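PDB 4JN5: CDA peptide synthetase I from Streptomyces coelicolor, which is a nonribosomal peptide synthetase, represented here by a condensation domain of the chloramphenicol-acetyltransferase-like fold. Local coordinates for residues Tyr98-Leu103 / Asp133-Ser138; Asp287-Val292 / Ala357-Pro362; Leu313-Ala318 / Ser333-Gly338. One frame throughout, in Å; residues are numbered along the deposited sequence.

Contact 1 of 3, residues Tyr98-Leu103 / Asp133-Ser138; sequences YTPVLL and DRPGLS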
loop_
_atom_site.group_PDB
_atom_site.type_symbol
_atom_site.label_atom_id
_atom_site.label_comp_id
_atom_site.label_asym_id
_atom_site.label_seq_id
_atom_site.Cartn_x
_atom_site.Cartn_y
_atom_site.Cartn_z
ATOM N N TYR A 98 11.513 2.950 25.036
ATOM C CA TYR A 98 11.875 1.906 24.092
ATOM C C TYR A 98 10.777 1.748 23.050
ATOM O O TYR A 98 9.613 2.052 23.311
ATOM C CB TYR A 98 12.086 0.574 24.814
ATOM C CG TYR A 98 13.369 0.486 25.610
ATOM C CD1 TYR A 98 14.594 0.341 24.973
ATOM C CD2 TYR A 98 13.353 0.531 26.999
ATOM C CE1 TYR A 98 15.771 0.252 25.696
ATOM C CE2 TYR A 98 14.525 0.444 27.731
ATOM C CZ TYR A 98 15.729 0.304 27.074
ATOM O OH TYR A 98 16.899 0.216 27.795
ATOM N N THR A 99 11.153 1.283 21.864
ATOM C CA THR A 99 10.169 0.894 20.867
ATOM C C THR A 99 9.759 -0.544 21.143
ATOM O O THR A 99 10.548 -1.467 20.941
ATOM C CB THR A 99 10.728 1.003 19.438
ATOM O OG1 THR A 99 10.837 2.384 19.070
ATOM C CG2 THR A 99 9.809 0.298 18.451
ATOM N N PRO A 100 8.526 -0.738 21.632
ATOM C CA PRO A 100 8.045 -2.087 21.939
ATOM C C PRO A 100 8.101 -2.981 20.707
ATOM O O PRO A 100 7.868 -2.516 19.590
ATOM C CB PRO A 100 6.589 -1.853 22.356
ATOM C CG PRO A 100 6.547 -0.440 22.814
ATOM C CD PRO A 100 7.520 0.291 21.939
ATOM N N VAL A 101 8.427 -4.250 20.914
ATOM C CA VAL A 101 8.442 -5.221 19.831
ATOM C C VAL A 101 7.736 -6.490 20.287
ATOM O O VAL A 101 8.210 -7.190 21.182
ATOM C CB VAL A 101 9.874 -5.561 19.387
ATOM C CG1 VAL A 101 9.849 -6.547 18.229
ATOM C CG2 VAL A 101 10.621 -4.296 18.998
ATOM N N LEU A 102 6.594 -6.777 19.675
ATOM C CA LEU A 102 5.807 -7.940 20.056
ATOM C C LEU A 102 5.288 -8.686 18.838
ATOM O O LEU A 102 4.615 -8.113 17.983
ATOM C CB LEU A 102 4.634 -7.525 20.948
ATOM C CG LEU A 102 3.637 -8.631 21.312
ATOM C CD1 LEU A 102 4.325 -9.757 22.074
ATOM C CD2 LEU A 102 2.475 -8.067 22.116
ATOM N N LEU A 103 5.618 -9.967 18.760
ATOM C CA LEU A 103 5.026 -10.840 17.763
ATOM C C LEU A 103 3.998 -11.722 18.452
ATOM O O LEU A 103 4.347 -12.729 19.066
ATOM C CB LEU A 103 6.094 -11.700 17.085
ATOM C CG LEU A 103 5.573 -12.721 16.072
ATOM C CD1 LEU A 103 4.695 -12.050 15.026
ATOM C CD2 LEU A 103 6.725 -13.466 15.415
ATOM N N ASP A 133 2.666 10.001 19.220
ATOM C CA ASP A 133 3.601 10.352 20.283
ATOM C C ASP A 133 4.328 9.128 20.832
ATOM O O ASP A 133 5.367 9.255 21.480
ATOM C CB ASP A 133 2.876 11.076 21.420
ATOM C CG ASP A 133 1.950 10.160 22.198
ATOM O OD1 ASP A 133 1.376 9.233 21.589
ATOM O OD2 ASP A 133 1.798 10.365 23.421
ATOM N N ARG A 134 3.781 7.946 20.573
ATOM C CA ARG A 134 4.369 6.707 21.071
ATOM C C ARG A 134 5.191 5.998 20.000
ATOM O O ARG A 134 4.757 5.882 18.854
ATOM C CB ARG A 134 3.280 5.770 21.602
ATOM C CG ARG A 134 2.460 6.354 22.740
ATOM C CD ARG A 134 3.356 6.912 23.833
ATOM N NE ARG A 134 4.421 5.980 24.196
ATOM C CZ ARG A 134 4.284 4.994 25.077
ATOM N NH1 ARG A 134 3.123 4.804 25.690
ATOM N NH2 ARG A 134 5.310 4.197 25.343
ATOM N N PRO A 135 6.385 5.518 20.377
ATOM C CA PRO A 135 7.296 4.837 19.452
ATOM C C PRO A 135 6.768 3.464 19.048
ATOM O O PRO A 135 5.948 2.887 19.765
ATOM C CB PRO A 135 8.579 4.692 20.273
ATOM C CG PRO A 135 8.112 4.660 21.684
ATOM C CD PRO A 135 6.935 5.589 21.742
ATOM N N GLY A 136 7.233 2.954 17.912
ATOM C CA GLY A 136 6.777 1.669 17.414
ATOM C C GLY A 136 5.338 1.714 16.937
ATOM O O GLY A 136 4.430 1.225 17.612
ATOM N N LEU A 137 5.129 2.303 15.765
ATOM C CA LEU A 137 3.789 2.449 15.209
ATOM C C LEU A 137 3.424 1.270 14.309
ATOM O O LEU A 137 3.009 1.454 13.164
ATOM C CB LEU A 137 3.677 3.768 14.442
ATOM C CG LEU A 137 3.900 5.028 15.284
ATOM C CD1 LEU A 137 4.194 6.234 14.407
ATOM C CD2 LEU A 137 2.706 5.292 16.188
ATOM N N SER A 138 3.581 0.060 14.835
ATOM C CA SER A 138 3.230 -1.147 14.093
ATOM C C SER A 138 2.690 -2.238 15.012
ATOM O O SER A 138 2.973 -2.256 16.211
ATOM C CB SER A 138 4.432 -1.668 13.296
ATOM O OG SER A 138 5.449 -2.159 14.152
HETATM O O HOH W 1 5.383 -1.197 18.724
#
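Thr99 and Pro135 carry the van der Waals part of this loop-to-loop contact, their side chains sliding past each other in opposite directions. Thr99 OG1 lies 3.4 Å from Pro135 CB, while its methyl CG2 rests on the backbone of Gly136, 3.5 Å from CA. With chi1 at -73°, CG2 is anti to the backbone N and OG1 is anti to the carbonyl carbon, which splits the two branches between the two partners. The hydroxyl's polar requirement is met by a hydrogen bond with Cys80 O. The Pro135 ring also extends to the residue before Thr99, with its CG 3.4 Å from Tyr98 O. Pro100 approaches more loosely: its CD is 3.7 Å from Pro135 O and 4.4 Å from Pro135 CG.

The polar link is indirect. One water donates to Pro100 O at 2.9 Å and to Gly136 O at 2.8 Å, joining two backbone carbonyls that cannot bond to each other.

Both loops run straight into neighbouring parallel strands of the six-stranded sheet, 103-107 and 138-144, and helix 114-126 lies between these strands in the chain, as in a beta-alpha-beta crossover. Val101 packs on helix 46-58, Pro135 and Leu137 on strand 65-69, and Leu137 is backbone-bonded to His157, the first histidine of the HHxxxDG signature of condensation domains.

Contact 2 of 3, residues Asp287-Val292 / Ala357-Pro362; sequences DVVVSV and AGVSGP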
loop_
_atom_site.group_PDB
_atom_site.type_symbol
_atom_site.label_atom_id
_atom_site.label_comp_id
_atom_site.label_asym_id
_atom_site.label_seq_id
_atom_site.Cartn_x
_atom_site.Cartn_y
_atom_site.Cartn_z
ATOM N N ASP A 287 -14.924 11.773 -20.192
ATOM C CA ASP A 287 -13.656 11.951 -19.495
ATOM C C ASP A 287 -13.672 11.249 -18.141
ATOM O O ASP A 287 -14.323 11.704 -17.198
ATOM C CB ASP A 287 -13.336 13.437 -19.321
ATOM C CG ASP A 287 -13.025 14.124 -20.637
ATOM O OD1 ASP A 287 -12.498 13.455 -21.550
ATOM O OD2 ASP A 287 -13.305 15.335 -20.756
ATOM N N VAL A 288 -12.950 10.137 -18.056
ATOM C CA VAL A 288 -12.882 9.352 -16.830
ATOM C C VAL A 288 -11.562 9.586 -16.108
ATOM O O VAL A 288 -10.496 9.541 -16.718
ATOM C CB VAL A 288 -13.044 7.846 -17.119
ATOM C CG1 VAL A 288 -12.632 7.020 -15.911
ATOM C CG2 VAL A 288 -14.477 7.533 -17.533
ATOM N N VAL A 289 -11.639 9.839 -14.805
ATOM C CA VAL A 289 -10.442 10.045 -14.000
ATOM C C VAL A 289 -10.184 8.868 -13.063
ATOM O O VAL A 289 -11.083 8.406 -12.360
ATOM C CB VAL A 289 -10.525 11.343 -13.175
ATOM C CG1 VAL A 289 -9.368 11.420 -12.191
ATOM C CG2 VAL A 289 -10.530 12.554 -14.093
ATOM N N VAL A 290 -8.948 8.385 -13.068
ATOM C CA VAL A 290 -8.540 7.305 -12.180
ATOM C C VAL A 290 -7.110 7.532 -11.706
ATOM O O VAL A 290 -6.193 7.667 -12.517
ATOM C CB VAL A 290 -8.660 5.930 -12.867
ATOM C CG1 VAL A 290 -8.385 6.051 -14.353
ATOM C CG2 VAL A 290 -7.725 4.923 -12.218
ATOM N N SER A 291 -6.929 7.580 -10.390
ATOM C CA SER A 291 -5.623 7.859 -9.805
ATOM C C SER A 291 -4.759 6.607 -9.704
ATOM O O SER A 291 -5.263 5.501 -9.519
ATOM C CB SER A 291 -5.775 8.505 -8.425
ATOM O OG SER A 291 -6.361 9.791 -8.528
ATOM N N VAL A 292 -3.451 6.794 -9.827
ATOM C CA VAL A 292 -2.504 5.693 -9.762
ATOM C C VAL A 292 -1.365 6.047 -8.815
ATOM O O VAL A 292 -0.838 7.158 -8.860
ATOM C CB VAL A 292 -1.926 5.371 -11.156
ATOM C CG1 VAL A 292 -0.872 4.282 -11.058
ATOM C CG2 VAL A 292 -3.039 4.961 -12.115
ATOM N N ALA A 357 -13.143 19.226 -3.469
ATOM C CA ALA A 357 -12.782 17.851 -3.150
ATOM C C ALA A 357 -11.568 17.414 -3.965
ATOM O O ALA A 357 -11.139 16.263 -3.888
ATOM C CB ALA A 357 -13.958 16.921 -3.401
ATOM N N GLY A 358 -11.023 18.341 -4.744
ATOM C CA GLY A 358 -9.865 18.062 -5.572
ATOM C C GLY A 358 -10.188 17.129 -6.723
ATOM O O GLY A 358 -11.342 17.013 -7.135
ATOM N N VAL A 359 -9.161 16.466 -7.245
ATOM C CA VAL A 359 -9.329 15.526 -8.346
ATOM C C VAL A 359 -9.578 14.119 -7.813
ATOM O O VAL A 359 -8.645 13.425 -7.408
ATOM C CB VAL A 359 -8.090 15.507 -9.257
ATOM C CG1 VAL A 359 -8.285 14.514 -10.393
ATOM C CG2 VAL A 359 -7.811 16.900 -9.798
ATOM N N SER A 360 -10.838 13.698 -7.821
ATOM C CA SER A 360 -11.213 12.419 -7.228
ATOM C C SER A 360 -11.498 11.338 -8.270
ATOM O O SER A 360 -11.228 11.512 -9.459
ATOM C CB SER A 360 -12.417 12.592 -6.294
ATOM O OG SER A 360 -12.641 11.422 -5.522
ATOM N N GLY A 361 -12.053 10.224 -7.805
ATOM C CA GLY A 361 -12.259 9.051 -8.634
ATOM C C GLY A 361 -11.619 7.858 -7.954
ATOM O O GLY A 361 -10.978 8.012 -6.916
ATOM N N PRO A 362 -11.784 6.661 -8.533
ATOM C CA PRO A 362 -11.202 5.466 -7.916
ATOM C C PRO A 362 -9.686 5.448 -8.057
ATOM O O PRO A 362 -9.150 5.946 -9.047
ATOM C CB PRO A 362 -11.816 4.326 -8.729
ATOM C CG PRO A 362 -12.078 4.924 -10.058
ATOM C CD PRO A 362 -12.477 6.350 -9.794
#
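Val289 meets the loop 357-362 with one methyl. Its CG1, anti to the backbone N (chi1 171°), is carried onto Ser360 O at 3.3 Å and onto Val359 CG1 at 3.7 Å. The two valine side chains cross at about a right angle, and they meet through one methyl each, CG1 to CG1. Val359 CG1 is likewise anti to its own N, and its side chain also packs on Pro314 of the adjacent strand.

Pro362 buries nearly as much surface and works from both ends of the residue. At the ring end, CD sits 3.6 Å from Val289 O, close to where Gly361 CA passes the same carbonyl. At the other end, Pro362 O accepts from Ser291 N at 3.1 Å, with an N-H...O angle of 145° and a C=O...N angle of 152°; the donor is slightly tilted from the carbonyl plane. Ser291 is also backbone-bonded to Val364, and partners two residues apart, flanking Thr363, match the pattern of a parallel bridge. In this half of the acetyltransferase-like fold, the loop thus brings strand 363-366, an outer strand of the four-stranded sheet, alongside strand 287-294, itself paired with strand 311-318.

Around the same acceptor, Val290 adds weaker contacts: its CA makes a CA-H...O approach to Pro362 O at 3.5 Å, and its CG2 lies 3.6 Å from that oxygen. Beyond the two segments, Pro362 packs on Leu279 of helix 267-283.

Contact 3 of 3, residues Leu313-Ala318 / Ser333-Gly338; sequences LPLRLA and SEAMSG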
loop_
_atom_site.group_PDB
_atom_site.type_symbol
_atom_site.label_atom_id
_atom_site.label_comp_id
_atom_site.label_asym_id
_atom_site.label_seq_id
_atom_site.Cartn_x
_atom_site.Cartn_y
_atom_site.Cartn_z
ATOM N N LEU A 313 -1.181 10.143 -8.496
ATOM C CA LEU A 313 -1.487 11.139 -9.514
ATOM C C LEU A 313 -2.635 10.670 -10.404
ATOM O O LEU A 313 -2.760 9.480 -10.686
ATOM C CB LEU A 313 -0.244 11.453 -10.345
ATOM C CG LEU A 313 0.893 12.105 -9.554
ATOM C CD1 LEU A 313 2.156 12.221 -10.396
ATOM C CD2 LEU A 313 0.464 13.467 -9.028
ATOM N N PRO A 314 -3.484 11.613 -10.838
ATOM C CA PRO A 314 -4.690 11.315 -11.619
ATOM C C PRO A 314 -4.431 11.100 -13.110
ATOM O O PRO A 314 -3.598 11.783 -13.706
ATOM C CB PRO A 314 -5.543 12.568 -11.417
ATOM C CG PRO A 314 -4.549 13.657 -11.222
ATOM C CD PRO A 314 -3.392 13.041 -10.485
ATOM N N LEU A 315 -5.155 10.150 -13.695
ATOM C CA LEU A 315 -5.124 9.916 -15.133
ATOM C C LEU A 315 -6.436 10.360 -15.766
ATOM O O LEU A 315 -7.486 9.774 -15.502
ATOM C CB LEU A 315 -4.903 8.433 -15.437
ATOM C CG LEU A 315 -3.492 7.857 -15.346
ATOM C CD1 LEU A 315 -3.540 6.342 -15.449
ATOM C CD2 LEU A 315 -2.600 8.442 -16.428
ATOM N N ARG A 316 -6.379 11.396 -16.597
ATOM C CA ARG A 316 -7.546 11.806 -17.367
ATOM C C ARG A 316 -7.664 10.946 -18.615
ATOM O O ARG A 316 -6.878 11.085 -19.554
ATOM C CB ARG A 316 -7.465 13.282 -17.755
ATOM C CG ARG A 316 -7.756 14.244 -16.620
ATOM C CD ARG A 316 -7.968 15.655 -17.145
ATOM N NE ARG A 316 -9.078 15.719 -18.093
ATOM C CZ ARG A 316 -9.445 16.821 -18.740
ATOM N NH1 ARG A 316 -8.788 17.956 -18.544
ATOM N NH2 ARG A 316 -10.467 16.788 -19.583
ATOM N N LEU A 317 -8.649 10.056 -18.620
ATOM C CA LEU A 317 -8.823 9.120 -19.719
ATOM C C LEU A 317 -10.116 9.373 -20.484
ATOM O O LEU A 317 -11.209 9.176 -19.955
ATOM C CB LEU A 317 -8.796 7.685 -19.192
ATOM C CG LEU A 317 -7.548 7.320 -18.388
ATOM C CD1 LEU A 317 -7.685 5.935 -17.780
ATOM C CD2 LEU A 317 -6.306 7.412 -19.262
ATOM N N ALA A 318 -9.986 9.813 -21.731
ATOM C CA ALA A 318 -11.142 9.990 -22.601
ATOM C C ALA A 318 -11.541 8.643 -23.189
ATOM O O ALA A 318 -10.711 7.941 -23.765
ATOM C CB ALA A 318 -10.829 10.984 -23.708
ATOM N N SER A 333 -1.708 4.219 -21.675
ATOM C CA SER A 333 -0.255 4.280 -21.809
ATOM C C SER A 333 0.220 5.665 -22.237
ATOM O O SER A 333 1.312 6.096 -21.868
ATOM C CB SER A 333 0.249 3.221 -22.791
ATOM O OG SER A 333 0.144 1.924 -22.231
ATOM N N GLU A 334 -0.602 6.357 -23.015
ATOM C CA GLU A 334 -0.270 7.704 -23.452
ATOM C C GLU A 334 -0.384 8.678 -22.285
ATOM O O GLU A 334 0.483 9.529 -22.086
ATOM C CB GLU A 334 -1.180 8.135 -24.606
ATOM C CG GLU A 334 -1.028 7.283 -25.857
ATOM C CD GLU A 334 -2.060 7.610 -26.920
ATOM O OE1 GLU A 334 -2.938 8.458 -26.658
ATOM O OE2 GLU A 334 -1.994 7.015 -28.016
ATOM N N ALA A 335 -1.456 8.543 -21.512
ATOM C CA ALA A 335 -1.669 9.392 -20.347
ATOM C C ALA A 335 -0.606 9.123 -19.287
ATOM O O ALA A 335 -0.114 10.049 -18.639
ATOM C CB ALA A 335 -3.061 9.173 -19.780
ATOM N N MET A 336 -0.257 7.851 -19.117
ATOM C CA MET A 336 0.793 7.459 -18.181
ATOM C C MET A 336 2.135 8.056 -18.583
ATOM O O MET A 336 2.941 8.424 -17.728
ATOM C CB MET A 336 0.899 5.934 -18.095
ATOM C CG MET A 336 -0.158 5.286 -17.218
ATOM S SD MET A 336 0.009 5.754 -15.484
ATOM C CE MET A 336 1.606 5.044 -15.090
ATOM N N SER A 337 2.369 8.144 -19.887
ATOM C CA SER A 337 3.602 8.724 -20.404
ATOM C C SER A 337 3.778 10.141 -19.870
ATOM O O SER A 337 4.848 10.504 -19.379
ATOM C CB SER A 337 3.587 8.728 -21.936
ATOM O OG SER A 337 4.771 9.301 -22.461
ATOM N N GLY A 338 2.716 10.935 -19.957
ATOM C CA GLY A 338 2.738 12.295 -19.452
ATOM C C GLY A 338 2.779 12.361 -17.938
ATOM O O GLY A 338 3.320 13.306 -17.367
#
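Ala335 and Met336 of helix 325-340 press on Leu315 and Leu317 of strand 311-318, within a beta-alpha unit of the condensation-domain (CoA-dependent acyltransferase) fold: strand 311-318 followed by helix 325-340. The axes of the two short segments approach to 8.3 Å and their directions differ by 144°, a roughly antiparallel course. That the helix covers a face of the two-stranded antiparallel sheet 287-294/311-318 follows from the leucines, two residues apart on the strand: Leu315 points toward the helix and Leu317 reaches it with the end of its side chain. Between them Arg316 sends its end away from the helix, where NH1 forms a salt bridge with Asp223 and a hydrogen bond with Leu220 O.

Along the helix, Ser333 O accepts from Ser337 N at 3.0 Å, a helical bond that brackets the two contact residues.

Ala335 is the central residue, its CA being nearest to that of Leu315. Its CB touches two leucine methyls, Leu315 CD2 at 3.5 Å and Leu317 CD2 at 3.7 Å. With only a methyl at this position, Leu315 CD2 also reaches the backbone of Ala335, 3.6 Å from its C.

Met336 follows, its side chain crossing that of Leu315 at about a right angle. Chi2 (-65°) bends the methionine chain at CB-CG and so sets SD across the leucine's methyl end. Leu315 CD2 lies nearest Ala335 and a little farther from the thioether.

One turn further on, Leu339 continues the apolar surface against Leu313 and Leu315, whereas Leu317 packs on Thr331 and Val332 of the preceding turn. The shortest approach to the thioether is Leu315 CD1 to Met336 SD, 3.6 Å.

Overall arrangement
From the N terminus, contact 1 comes first, closing a loop that holds strand 103-107 and helix 114-126 and joining the entrances to two strands of the six-stranded sheet. It is complete before contact 2 opens at strand 287-294, which contact 2 ties to the loop leading into strand 363-366. Nested within the loop so closed, contact 3 ties helix 325-340 to strand 311-318. Contacts 2 and 3 have centres 11 Å apart and share the strand pair 287-294/311-318, linked by a probable hydrogen bond between Val288 O and Leu317 N. Contact 1 lies on the opposite side of the chain's centre from the other two, centre to centre about 36 Å from contact 2 and 40 Å from contact 3.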